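Local coordinates for phosphoheptose isomerase (PDB 5I01), which probably catalyses, as a zinc-dependent homotetramer, the isomerization of sedoheptulose 7-phosphate to D-glycero-D-manno-heptose 7-phosphate, the entry step of heptose biosynthesis, at residues 46-51 with 111-116; 37-42 with 115-120; 55-60 with 121-126; 146-151 with 163-168. The protein carries 1 engineered substitution. One frame throughout, in Å; residues are numbered along the deposited sequence.

Interaction 1: 46-51 with 111-116; sequences DGKILA and LGRAGD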
loop_
_atom_site.group_PDB
_atom_site.type_symbol
_atom_site.label_atom_id
_atom_site.label_comp_id
_atom_site.label_asym_id
_atom_site.label_seq_id
_atom_site.Cartn_x
_atom_site.Cartn_y
_atom_site.Cartn_z
ATOM N N ASP A 46 -22.793 -7.369 -13.854
ATOM C CA ASP A 46 -22.529 -6.529 -12.673
ATOM C C ASP A 46 -21.576 -7.119 -11.614
ATOM O O ASP A 46 -21.572 -6.686 -10.465
ATOM C CB ASP A 46 -23.868 -6.075 -12.049
ATOM C CG ASP A 46 -24.402 -4.804 -12.688
ATOM O OD1 ASP A 46 -23.746 -3.754 -12.512
ATOM O OD2 ASP A 46 -25.464 -4.848 -13.358
ATOM N N GLY A 47 -20.738 -8.070 -12.020
ATOM C CA GLY A 47 -19.792 -8.723 -11.111
ATOM C C GLY A 47 -18.495 -7.931 -10.990
ATOM O O GLY A 47 -18.319 -6.879 -11.644
ATOM N N LYS A 48 -17.591 -8.440 -10.150
ATOM C CA LYS A 48 -16.258 -7.857 -9.981
ATOM C C LYS A 48 -15.159 -8.917 -10.004
ATOM O O LYS A 48 -15.426 -10.097 -9.812
ATOM C CB LYS A 48 -16.190 -7.005 -8.705
ATOM C CG LYS A 48 -16.461 -7.724 -7.397
ATOM C CD LYS A 48 -16.635 -6.699 -6.271
ATOM C CE LYS A 48 -16.956 -7.338 -4.935
ATOM N NZ LYS A 48 -18.172 -8.199 -4.989
ATOM N N ILE A 49 -13.932 -8.470 -10.277
ATOM C CA ILE A 49 -12.751 -9.327 -10.287
ATOM C C ILE A 49 -11.859 -8.997 -9.089
ATOM O O ILE A 49 -11.472 -7.854 -8.904
ATOM C CB ILE A 49 -11.926 -9.174 -11.590
ATOM C CG1 ILE A 49 -12.813 -9.413 -12.825
ATOM C CG2 ILE A 49 -10.750 -10.145 -11.602
ATOM C CD1 ILE A 49 -13.211 -8.154 -13.544
ATOM N N LEU A 50 -11.537 -10.016 -8.292
ATOM C CA LEU A 50 -10.545 -9.917 -7.226
ATOM C C LEU A 50 -9.235 -10.525 -7.718
ATOM O O LEU A 50 -9.256 -11.573 -8.361
ATOM C CB LEU A 50 -11.030 -10.659 -5.987
ATOM C CG LEU A 50 -12.455 -10.340 -5.532
ATOM C CD1 LEU A 50 -12.753 -11.095 -4.241
ATOM C CD2 LEU A 50 -12.651 -8.843 -5.338
ATOM N N ALA A 51 -8.108 -9.870 -7.426
ATOM C CA ALA A 51 -6.781 -10.376 -7.801
ATOM C C ALA A 51 -5.919 -10.540 -6.562
ATOM O O ALA A 51 -6.006 -9.729 -5.640
ATOM C CB ALA A 51 -6.113 -9.439 -8.783
ATOM N N LEU A 111 -15.419 -9.700 0.501
ATOM C CA LEU A 111 -15.831 -8.987 -0.715
ATOM C C LEU A 111 -16.562 -9.827 -1.761
ATOM O O LEU A 111 -17.409 -9.306 -2.470
ATOM C CB LEU A 111 -14.611 -8.334 -1.373
ATOM C CG LEU A 111 -13.797 -7.380 -0.490
ATOM C CD1 LEU A 111 -12.662 -6.770 -1.289
ATOM C CD2 LEU A 111 -14.664 -6.282 0.110
ATOM N N GLY A 112 -16.224 -11.107 -1.871
ATOM C CA GLY A 112 -16.693 -11.955 -2.972
ATOM C C GLY A 112 -18.182 -12.230 -2.955
ATOM O O GLY A 112 -18.809 -12.273 -1.895
ATOM N N ARG A 113 -18.758 -12.373 -4.140
ATOM C CA ARG A 113 -20.147 -12.810 -4.281
ATOM C C ARG A 113 -20.193 -13.836 -5.405
ATOM O O ARG A 113 -19.205 -14.038 -6.102
ATOM C CB ARG A 113 -21.080 -11.638 -4.590
ATOM C CG ARG A 113 -21.066 -10.496 -3.580
ATOM C CD ARG A 113 -21.840 -10.814 -2.304
ATOM N NE ARG A 113 -21.997 -9.618 -1.458
ATOM C CZ ARG A 113 -21.202 -9.255 -0.436
ATOM N NH1 ARG A 113 -20.149 -9.985 -0.052
ATOM N NH2 ARG A 113 -21.477 -8.132 0.228
ATOM N N ALA A 114 -21.338 -14.490 -5.564
ATOM C CA ALA A 114 -21.539 -15.464 -6.639
ATOM C C ALA A 114 -21.415 -14.772 -7.988
ATOM O O ALA A 114 -21.932 -13.659 -8.167
ATOM C CB ALA A 114 -22.907 -16.117 -6.514
ATOM N N GLY A 115 -20.708 -15.418 -8.917
ATOM C CA GLY A 115 -20.455 -14.859 -10.251
ATOM C C GLY A 115 -19.195 -14.009 -10.410
ATOM O O GLY A 115 -18.789 -13.765 -11.545
ATOM N N ASP A 116 -18.585 -13.550 -9.304
ATOM C CA ASP A 116 -17.329 -12.779 -9.344
ATOM C C ASP A 116 -16.173 -13.666 -9.798
ATOM O O ASP A 116 -16.331 -14.878 -9.965
ATOM C CB ASP A 116 -16.980 -12.185 -7.967
ATOM C CG ASP A 116 -17.894 -11.048 -7.549
ATOM O OD1 ASP A 116 -18.538 -10.424 -8.420
ATOM O OD2 ASP A 116 -17.948 -10.765 -6.329
HETATM O O HOH W 1 -19.902 -7.799 -7.758
#
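At the N-terminal end of the inner strand 49-52 of the SIS-domain sheet, K48 meets the carboxylate of D116 in the loop that leads from helix 105-111 into strand 117-122. D116 takes both ends of the lysine. Its OD1 accepts the backbone K48 N at 2.8 Å, a fairly straight bond (165°) arriving from above the carboxylate plane. Its OD2 forms a salt bridge with K48 NZ, 2.9 Å away on the syn side. K48 CG sits between its own backbone N and carbonyl carbon (chi1 61°), which lays CG over the face of the carboxylate, 3.5 Å from D116 OD2, before a bend at chi4 (-56°) turns the ammonium inward. There NZ also donates to the carbonyl of L111, NZ to O 2.9 Å, next to the helix end at G112.

D116 OD2 has a second donor, R113 N, on the face of the carboxylate opposite to K48 NZ, so the group is held from two sides. Water 1 accepts from K48 NZ and donates to D116 OD1. Deeper in, L50 CD1 packs on L111 CB at 4.4 Å. R113 of the second subunit makes a weak, long ion pair with D46, so the subunit interface lies close by. The carboxylate bonded to R113 N spans the type II turn R113-D116, which carries the chain from helix 105-111 into strand 117-122 of the SIS fold.

Interaction 2: 37-42 with 115-120; sequences ELMLQC and GDVLVG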
loop_
_atom_site.group_PDB
_atom_site.type_symbol
_atom_site.label_atom_id
_atom_site.label_comp_id
_atom_site.label_asym_id
_atom_site.label_seq_id
_atom_site.Cartn_x
_atom_site.Cartn_y
_atom_site.Cartn_z
ATOM N N GLU A 37 -12.828 -13.808 -21.911
ATOM C CA GLU A 37 -14.266 -14.049 -22.114
ATOM C C GLU A 37 -14.982 -14.187 -20.776
ATOM O O GLU A 37 -16.028 -13.575 -20.564
ATOM C CB GLU A 37 -14.508 -15.298 -22.989
ATOM C CG GLU A 37 -14.282 -15.057 -24.484
ATOM C CD GLU A 37 -14.353 -16.315 -25.361
ATOM O OE1 GLU A 37 -14.271 -17.455 -24.839
ATOM O OE2 GLU A 37 -14.480 -16.158 -26.602
ATOM N N LEU A 38 -14.397 -14.976 -19.875
ATOM C CA LEU A 38 -14.927 -15.148 -18.520
ATOM C C LEU A 38 -15.023 -13.837 -17.721
ATOM O O LEU A 38 -15.992 -13.626 -16.995
ATOM C CB LEU A 38 -14.079 -16.161 -17.747
ATOM C CG LEU A 38 -14.507 -16.444 -16.307
ATOM C CD1 LEU A 38 -15.979 -16.831 -16.239
ATOM C CD2 LEU A 38 -13.629 -17.530 -15.708
ATOM N N MET A 39 -14.017 -12.976 -17.845
ATOM C CA MET A 39 -14.042 -11.663 -17.185
ATOM C C MET A 39 -15.092 -10.707 -17.797
ATOM O O MET A 39 -15.713 -9.938 -17.067
ATOM C CB MET A 39 -12.643 -11.019 -17.179
ATOM C CG MET A 39 -11.675 -11.656 -16.190
ATOM S SD MET A 39 -10.096 -10.787 -16.033
ATOM C CE MET A 39 -9.404 -11.162 -17.630
ATOM N N LEU A 40 -15.285 -10.764 -19.116
ATOM C CA LEU A 40 -16.346 -10.004 -19.806
ATOM C C LEU A 40 -17.755 -10.410 -19.386
ATOM O O LEU A 40 -18.617 -9.554 -19.222
ATOM C CB LEU A 40 -16.239 -10.177 -21.320
ATOM C CG LEU A 40 -15.081 -9.455 -21.999
ATOM C CD1 LEU A 40 -14.767 -10.129 -23.334
ATOM C CD2 LEU A 40 -15.383 -7.965 -22.162
ATOM N N GLN A 41 -17.983 -11.715 -19.260
ATOM C CA GLN A 41 -19.255 -12.270 -18.772
ATOM C C GLN A 41 -19.549 -11.795 -17.343
ATOM O O GLN A 41 -20.669 -11.368 -17.037
ATOM C CB GLN A 41 -19.197 -13.805 -18.822
ATOM C CG GLN A 41 -20.454 -14.550 -18.384
ATOM C CD GLN A 41 -20.200 -16.040 -18.129
ATOM O OE1 GLN A 41 -19.309 -16.421 -17.348
ATOM N NE2 GLN A 41 -20.992 -16.892 -18.776
ATOM N N CYS A 42 -18.536 -11.882 -16.481
ATOM C CA CYS A 42 -18.651 -11.457 -15.084
ATOM C C CYS A 42 -18.962 -9.970 -14.946
ATOM O O CYS A 42 -19.869 -9.598 -14.207
ATOM C CB CYS A 42 -17.370 -11.799 -14.320
ATOM S SG CYS A 42 -17.118 -10.872 -12.793
ATOM N N GLY A 115 -20.708 -15.418 -8.917
ATOM C CA GLY A 115 -20.455 -14.859 -10.251
ATOM C C GLY A 115 -19.195 -14.009 -10.410
ATOM O O GLY A 115 -18.789 -13.765 -11.545
ATOM N N ASP A 116 -18.585 -13.550 -9.304
ATOM C CA ASP A 116 -17.329 -12.779 -9.344
ATOM C C ASP A 116 -16.173 -13.666 -9.798
ATOM O O ASP A 116 -16.331 -14.878 -9.965
ATOM C CB ASP A 116 -16.980 -12.185 -7.967
ATOM C CG ASP A 116 -17.894 -11.048 -7.549
ATOM O OD1 ASP A 116 -18.538 -10.424 -8.420
ATOM O OD2 ASP A 116 -17.948 -10.765 -6.329
ATOM N N VAL A 117 -15.013 -13.057 -10.008
ATOM C CA VAL A 117 -13.855 -13.767 -10.519
ATOM C C VAL A 117 -12.635 -13.488 -9.649
ATOM O O VAL A 117 -12.342 -12.340 -9.354
ATOM C CB VAL A 117 -13.599 -13.397 -11.991
ATOM C CG1 VAL A 117 -12.231 -13.864 -12.460
ATOM C CG2 VAL A 117 -14.690 -14.004 -12.857
ATOM N N LEU A 118 -11.965 -14.557 -9.225
ATOM C CA LEU A 118 -10.692 -14.480 -8.558
ATOM C C LEU A 118 -9.607 -14.790 -9.566
ATOM O O LEU A 118 -9.632 -15.849 -10.212
ATOM C CB LEU A 118 -10.616 -15.484 -7.414
ATOM C CG LEU A 118 -9.287 -15.596 -6.643
ATOM C CD1 LEU A 118 -8.933 -14.275 -5.992
ATOM C CD2 LEU A 118 -9.332 -16.693 -5.594
ATOM N N VAL A 119 -8.649 -13.872 -9.679
ATOM C CA VAL A 119 -7.432 -14.090 -10.430
ATOM C C VAL A 119 -6.341 -14.344 -9.424
ATOM O O VAL A 119 -5.880 -13.419 -8.779
ATOM C CB VAL A 119 -7.077 -12.881 -11.312
ATOM C CG1 VAL A 119 -5.736 -13.090 -12.013
ATOM C CG2 VAL A 119 -8.192 -12.624 -12.322
ATOM N N GLY A 120 -5.931 -15.600 -9.287
ATOM C CA GLY A 120 -4.876 -15.975 -8.349
ATOM C C GLY A 120 -3.569 -16.096 -9.095
ATOM O O GLY A 120 -3.497 -16.825 -10.072
#
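The first torsions of C42 and V117 set the contact: C42 SG stands anti to the backbone N (chi1 160°), turned toward the turn before the strand, while V117 carries CG1 anti to its own N (chi1 167°) and CG2 beside that N. The two methyls of V117 consequently serve different helix residues. CG2 lies against C42 CB at 3.8 Å and also reaches L38 CG at 4.2 Å; CG1 is left for M39, whose CG approaches it to 4.4 Å. L38, M39 and C42 thus line one side of the valine, with L38 and C42 one turn of helix 29-44 apart.

The thiol end of C42 goes past the valine to the backbone ahead of it, where SG is 3.9 Å from D116 CA and 3.6 Å from G115 O. The carboxylate of D116 takes no part in this, being held by R113 N and K48 NZ. Helix 37-42 and strand 117-120 run in roughly opposite directions (146°), their axes 10.0 Å apart at closest; the close contacts gather at the start of the strand.

Around this patch, I49 of strand 49-52 and I145 of strand 143-149 touch V117 within the sheet, and M187 and I191 of helix 173-193 touch M39. The side chain of M39 is about 13 Å from a bound zinc ion, so this is core packing and not part of the metal site. Apolar helix side chains laid over a valine of the central strand are the helix-on-sheet packing of the parallel alpha/beta sandwich in the SIS domain.

Interaction 3: 55-60 with 121-126; sequences GGSAAD and ISTSGN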
loop_
_atom_site.group_PDB
_atom_site.type_symbol
_atom_site.label_atom_id
_atom_site.label_comp_id
_atom_site.label_asym_id
_atom_site.label_seq_id
_atom_site.Cartn_x
_atom_site.Cartn_y
_atom_site.Cartn_z
ATOM N N GLY A 55 4.792 -11.290 -3.663
ATOM C CA GLY A 55 6.051 -10.773 -4.220
ATOM C C GLY A 55 5.851 -9.980 -5.493
ATOM O O GLY A 55 5.077 -9.021 -5.526
ATOM N N GLY A 56 6.535 -10.384 -6.556
ATOM C CA GLY A 56 6.307 -9.805 -7.883
ATOM C C GLY A 56 4.873 -9.972 -8.361
ATOM O O GLY A 56 4.367 -9.153 -9.127
ATOM N N SER A 57 4.210 -11.027 -7.910
ATOM C CA SER A 57 2.818 -11.259 -8.273
ATOM C C SER A 57 1.842 -10.352 -7.539
ATOM O O SER A 57 0.709 -10.183 -8.002
ATOM C CB SER A 57 2.443 -12.711 -8.032
ATOM O OG SER A 57 3.371 -13.569 -8.673
ATOM N N ALA A 58 2.256 -9.793 -6.399
ATOM C CA ALA A 58 1.448 -8.800 -5.683
ATOM C C ALA A 58 1.446 -7.518 -6.473
ATOM O O ALA A 58 0.414 -6.892 -6.622
ATOM C CB ALA A 58 1.981 -8.558 -4.275
ATOM N N ALA A 59 2.620 -7.143 -6.970
ATOM C CA ALA A 59 2.769 -6.050 -7.929
ATOM C C ALA A 59 1.907 -6.263 -9.177
ATOM O O ALA A 59 1.254 -5.335 -9.634
ATOM C CB ALA A 59 4.234 -5.876 -8.322
ATOM N N ASP A 60 1.892 -7.477 -9.712
ATOM C CA ASP A 60 1.055 -7.787 -10.875
ATOM C C ASP A 60 -0.441 -7.658 -10.580
ATOM O O ASP A 60 -1.181 -7.154 -11.403
ATOM C CB ASP A 60 1.376 -9.184 -11.424
ATOM C CG ASP A 60 2.784 -9.270 -12.032
ATOM O OD1 ASP A 60 3.488 -8.232 -12.089
ATOM O OD2 ASP A 60 3.192 -10.379 -12.449
ATOM N N ILE A 121 -2.539 -15.389 -8.637
ATOM C CA ILE A 121 -1.252 -15.365 -9.329
ATOM C C ILE A 121 -0.206 -16.020 -8.435
ATOM O O ILE A 121 -0.084 -15.673 -7.254
ATOM C CB ILE A 121 -0.816 -13.938 -9.722
ATOM C CG1 ILE A 121 -1.958 -13.204 -10.440
ATOM C CG2 ILE A 121 0.411 -13.979 -10.642
ATOM C CD1 ILE A 121 -1.742 -11.720 -10.613
ATOM N N SER A 122 0.538 -16.968 -9.018
ATOM C CA SER A 122 1.489 -17.797 -8.294
ATOM C C SER A 122 2.495 -18.442 -9.257
ATOM O O SER A 122 2.129 -19.314 -10.056
ATOM C CB SER A 122 0.727 -18.882 -7.536
ATOM O OG SER A 122 1.606 -19.782 -6.888
ATOM N N THR A 123 3.763 -18.058 -9.162
ATOM C CA THR A 123 4.754 -18.532 -10.120
ATOM C C THR A 123 5.051 -20.026 -10.042
ATOM O O THR A 123 5.452 -20.577 -11.038
ATOM C CB THR A 123 6.071 -17.755 -10.024
ATOM O OG1 THR A 123 6.609 -17.872 -8.705
ATOM C CG2 THR A 123 5.839 -16.282 -10.367
ATOM N N SER A 124 4.853 -20.666 -8.885
ATOM C CA SER A 124 4.982 -22.135 -8.753
ATOM C C SER A 124 3.651 -22.921 -8.756
ATOM O O SER A 124 3.656 -24.141 -8.937
ATOM C CB SER A 124 5.751 -22.482 -7.478
ATOM O OG SER A 124 5.072 -22.011 -6.325
ATOM N N GLY A 125 2.526 -22.240 -8.538
ATOM C CA GLY A 125 1.242 -22.905 -8.349
ATOM C C GLY A 125 1.071 -23.546 -6.974
ATOM O O GLY A 125 0.104 -24.273 -6.760
ATOM N N ASN A 126 1.988 -23.268 -6.040
ATOM C CA ASN A 126 2.006 -23.890 -4.704
ATOM C C ASN A 126 1.884 -22.885 -3.545
ATOM O O ASN A 126 1.986 -23.282 -2.381
ATOM C CB ASN A 126 3.296 -24.712 -4.529
ATOM C CG ASN A 126 3.406 -25.863 -5.522
ATOM O OD1 ASN A 126 2.448 -26.605 -5.761
ATOM N ND2 ASN A 126 4.581 -26.016 -6.103
HETATM O O HOH W 2 4.468 -15.494 -7.088
#
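S57 presses its CB on the CG2 methyl of I121, 3.5 Å away, and this is the tight part of the contact between the start of helix 56-69 and the end of strand 117-122. I121 CG2 is anti to the backbone N, which aims the methyl at the serine, while the other branch runs along the helix and sets CD1 4.1 Å from D60 CB and 3.9 Å from S57 O. One isoleucine therefore fills the angle between residues a turn apart.

Beyond I121 the packing thins. S57 OG is 4.0 Å from T123 CG2, and no direct hydrogen bond joins the two segments. Instead water 2 stands 2.7 Å from S57 OG and accepts a weak bond from T123 N. This water-bridged side belongs to the predicted substrate site, to which G55, G56, S122, T123 and S124 are assigned; T123 is about 7 Å, by its side chain, from a bound zinc ion.

H180 of helix 173-193 touches both D60 and I121, while T173 and I176 touch T123. Helix 173-193 thus packs on the contact, and T92 and S89 of the fourth subunit bond to G55 at the start of helix 56-69.

Interaction 4: 146-151 with 163-168; sequences ALTGRD and DVLLNV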
loop_
_atom_site.group_PDB
_atom_site.type_symbol
_atom_site.label_atom_id
_atom_site.label_comp_id
_atom_site.label_asym_id
_atom_site.label_seq_id
_atom_site.Cartn_x
_atom_site.Cartn_y
_atom_site.Cartn_z
ATOM N N ALA A 146 -6.315 -18.838 -12.858
ATOM C CA ALA A 146 -5.025 -19.045 -12.229
ATOM C C ALA A 146 -3.925 -18.644 -13.200
ATOM O O ALA A 146 -3.909 -19.114 -14.339
ATOM C CB ALA A 146 -4.867 -20.503 -11.828
ATOM N N LEU A 147 -3.027 -17.765 -12.749
ATOM C CA LEU A 147 -1.793 -17.475 -13.461
ATOM C C LEU A 147 -0.675 -18.198 -12.722
ATOM O O LEU A 147 -0.269 -17.765 -11.638
ATOM C CB LEU A 147 -1.541 -15.962 -13.545
ATOM C CG LEU A 147 -2.315 -15.247 -14.665
ATOM C CD1 LEU A 147 -3.815 -15.301 -14.399
ATOM C CD2 LEU A 147 -1.882 -13.805 -14.830
ATOM N N THR A 148 -0.202 -19.307 -13.302
ATOM C CA THR A 148 0.834 -20.162 -12.690
ATOM C C THR A 148 2.064 -20.325 -13.573
ATOM O O THR A 148 2.087 -19.860 -14.712
ATOM C CB THR A 148 0.296 -21.570 -12.354
ATOM O OG1 THR A 148 0.062 -22.303 -13.564
ATOM C CG2 THR A 148 -1.004 -21.489 -11.540
ATOM N N GLY A 149 3.089 -20.978 -13.025
ATOM C CA GLY A 149 4.305 -21.333 -13.766
ATOM C C GLY A 149 4.712 -22.758 -13.490
ATOM O O GLY A 149 4.079 -23.439 -12.692
ATOM N N ARG A 150 5.780 -23.200 -14.146
ATOM C CA ARG A 150 6.306 -24.581 -14.018
ATOM C C ARG A 150 5.250 -25.628 -14.472
ATOM O O ARG A 150 4.818 -25.568 -15.625
ATOM C CB ARG A 150 6.892 -24.824 -12.611
ATOM C CG ARG A 150 8.074 -23.917 -12.325
ATOM C CD ARG A 150 8.426 -23.790 -10.852
ATOM N NE ARG A 150 9.360 -22.672 -10.648
ATOM C CZ ARG A 150 9.988 -22.381 -9.506
ATOM N NH1 ARG A 150 9.806 -23.121 -8.411
ATOM N NH2 ARG A 150 10.813 -21.333 -9.455
ATOM N N ASP A 151 4.832 -26.555 -13.602
ATOM C CA ASP A 151 3.791 -27.550 -13.962
ATOM C C ASP A 151 2.385 -27.144 -13.519
ATOM O O ASP A 151 1.433 -27.888 -13.733
ATOM C CB ASP A 151 4.146 -28.963 -13.438
ATOM C CG ASP A 151 4.141 -29.076 -11.905
ATOM O OD1 ASP A 151 3.777 -28.107 -11.198
ATOM O OD2 ASP A 151 4.509 -30.165 -11.406
ATOM N N ASP A 163 -13.210 -23.026 -14.537
ATOM C CA ASP A 163 -12.065 -22.144 -14.304
ATOM C C ASP A 163 -11.138 -22.173 -15.528
ATOM O O ASP A 163 -11.305 -23.004 -16.417
ATOM C CB ASP A 163 -11.286 -22.594 -13.053
ATOM C CG ASP A 163 -12.140 -22.614 -11.770
ATOM O OD1 ASP A 163 -13.080 -21.801 -11.609
ATOM O OD2 ASP A 163 -11.832 -23.439 -10.887
ATOM N N VAL A 164 -10.155 -21.274 -15.555
ATOM C CA VAL A 164 -9.204 -21.160 -16.672
ATOM C C VAL A 164 -7.774 -21.130 -16.133
ATOM O O VAL A 164 -7.441 -20.292 -15.303
ATOM C CB VAL A 164 -9.465 -19.892 -17.523
ATOM C CG1 VAL A 164 -8.449 -19.769 -18.655
ATOM C CG2 VAL A 164 -10.876 -19.911 -18.089
ATOM N N LEU A 165 -6.940 -22.049 -16.611
ATOM C CA LEU A 165 -5.550 -22.144 -16.182
ATOM C C LEU A 165 -4.700 -21.499 -17.240
ATOM O O LEU A 165 -4.766 -21.896 -18.397
ATOM C CB LEU A 165 -5.116 -23.605 -16.010
ATOM C CG LEU A 165 -3.647 -23.860 -15.634
ATOM C CD1 LEU A 165 -3.292 -23.228 -14.300
ATOM C CD2 LEU A 165 -3.356 -25.349 -15.617
ATOM N N LEU A 166 -3.908 -20.512 -16.829
ATOM C CA LEU A 166 -2.904 -19.884 -17.671
ATOM C C LEU A 166 -1.533 -20.253 -17.087
ATOM O O LEU A 166 -0.961 -19.534 -16.254
ATOM C CB LEU A 166 -3.123 -18.360 -17.743
ATOM C CG LEU A 166 -4.490 -17.857 -18.242
ATOM C CD1 LEU A 166 -4.615 -16.345 -18.197
ATOM C CD2 LEU A 166 -4.747 -18.315 -19.658
ATOM N N ASN A 167 -1.016 -21.399 -17.510
ATOM C CA ASN A 167 0.285 -21.844 -17.048
ATOM C C ASN A 167 1.375 -21.444 -18.036
ATOM O O ASN A 167 1.276 -21.732 -19.227
ATOM C CB ASN A 167 0.316 -23.356 -16.820
ATOM C CG ASN A 167 1.603 -23.800 -16.178
ATOM O OD1 ASN A 167 1.870 -23.495 -15.011
ATOM N ND2 ASN A 167 2.438 -24.463 -16.948
ATOM N N VAL A 168 2.406 -20.779 -17.516
ATOM C CA VAL A 168 3.605 -20.473 -18.263
ATOM C C VAL A 168 4.553 -21.661 -18.098
ATOM O O VAL A 168 5.038 -21.900 -16.991
ATOM C CB VAL A 168 4.269 -19.180 -17.739
ATOM C CG1 VAL A 168 5.567 -18.898 -18.484
ATOM C CG2 VAL A 168 3.310 -18.004 -17.876
#
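T148 and N167 stand side by side in register on neighbouring parallel strands, and their side chains cross at about a right angle. T148 OG1 lies between its backbone N and carbonyl carbon (chi1 70°), the position from which it donates to N167 OD1 at 2.6 Å, in the carbonyl plane and on a lone pair. N167 CG is anti to the backbone N, and chi2 (69°) turns the amide so that its two ends part: OD1 takes the hydroxyl, while ND2 donates to R150 O at 2.9 Å in a nearly straight bond (166°). R150 O lies in the amide plane, but the donor comes from above the R150 carbonyl. Bonded at both ends, the amide ties the turn after strand 143-149 to strand 164-168.

On the same face as T148, L165 CD1 rests 3.6 Å from T148 OG1 and 4.0 Å from A146 CB. On the other face L147 and L166 lie side by side and point the same way, their CD1 atoms 4.0 Å apart; A35 and P31 of helix 29-44 touch L166 there. T148 N bonds to L166 O and V168 N to T148 O (3.0 Å), the staggered pattern of parallel strands.

Helix 153-158 links the two strands in a beta-alpha-beta crossover. T148 O accepts both V168 N and H180 NE2 of helix 173-193. Because the R150 carbonyl can only accept, ND2 of N167 must face it; OD1 is thereby turned to T148 OG1, and the hydroxyl, able to play either part, serves as donor.

How the interactions relate
All four interactions belong to one five-stranded parallel sheet, whose order is 81-83, 49-52, 117-122, 143-149, 164-168. Interactions 1 and 2 are neighbours, their centres 7 Å apart, sharing G115 and D116 and joined by the backbone bonds of L50 to V117 and V119. Interaction 3 takes up the far end of strand 117-122, about 18 Å (centre to centre) from interaction 2; its segments alternate along the chain with those of 1 and 2. Interaction 4 opens after the other three close and lies about 11 Å from interaction 3, to which S122 N and L147 O connect it. Thus the central strand links the sheet's N-terminal end, under helix 29-44, with the predicted substrate loops.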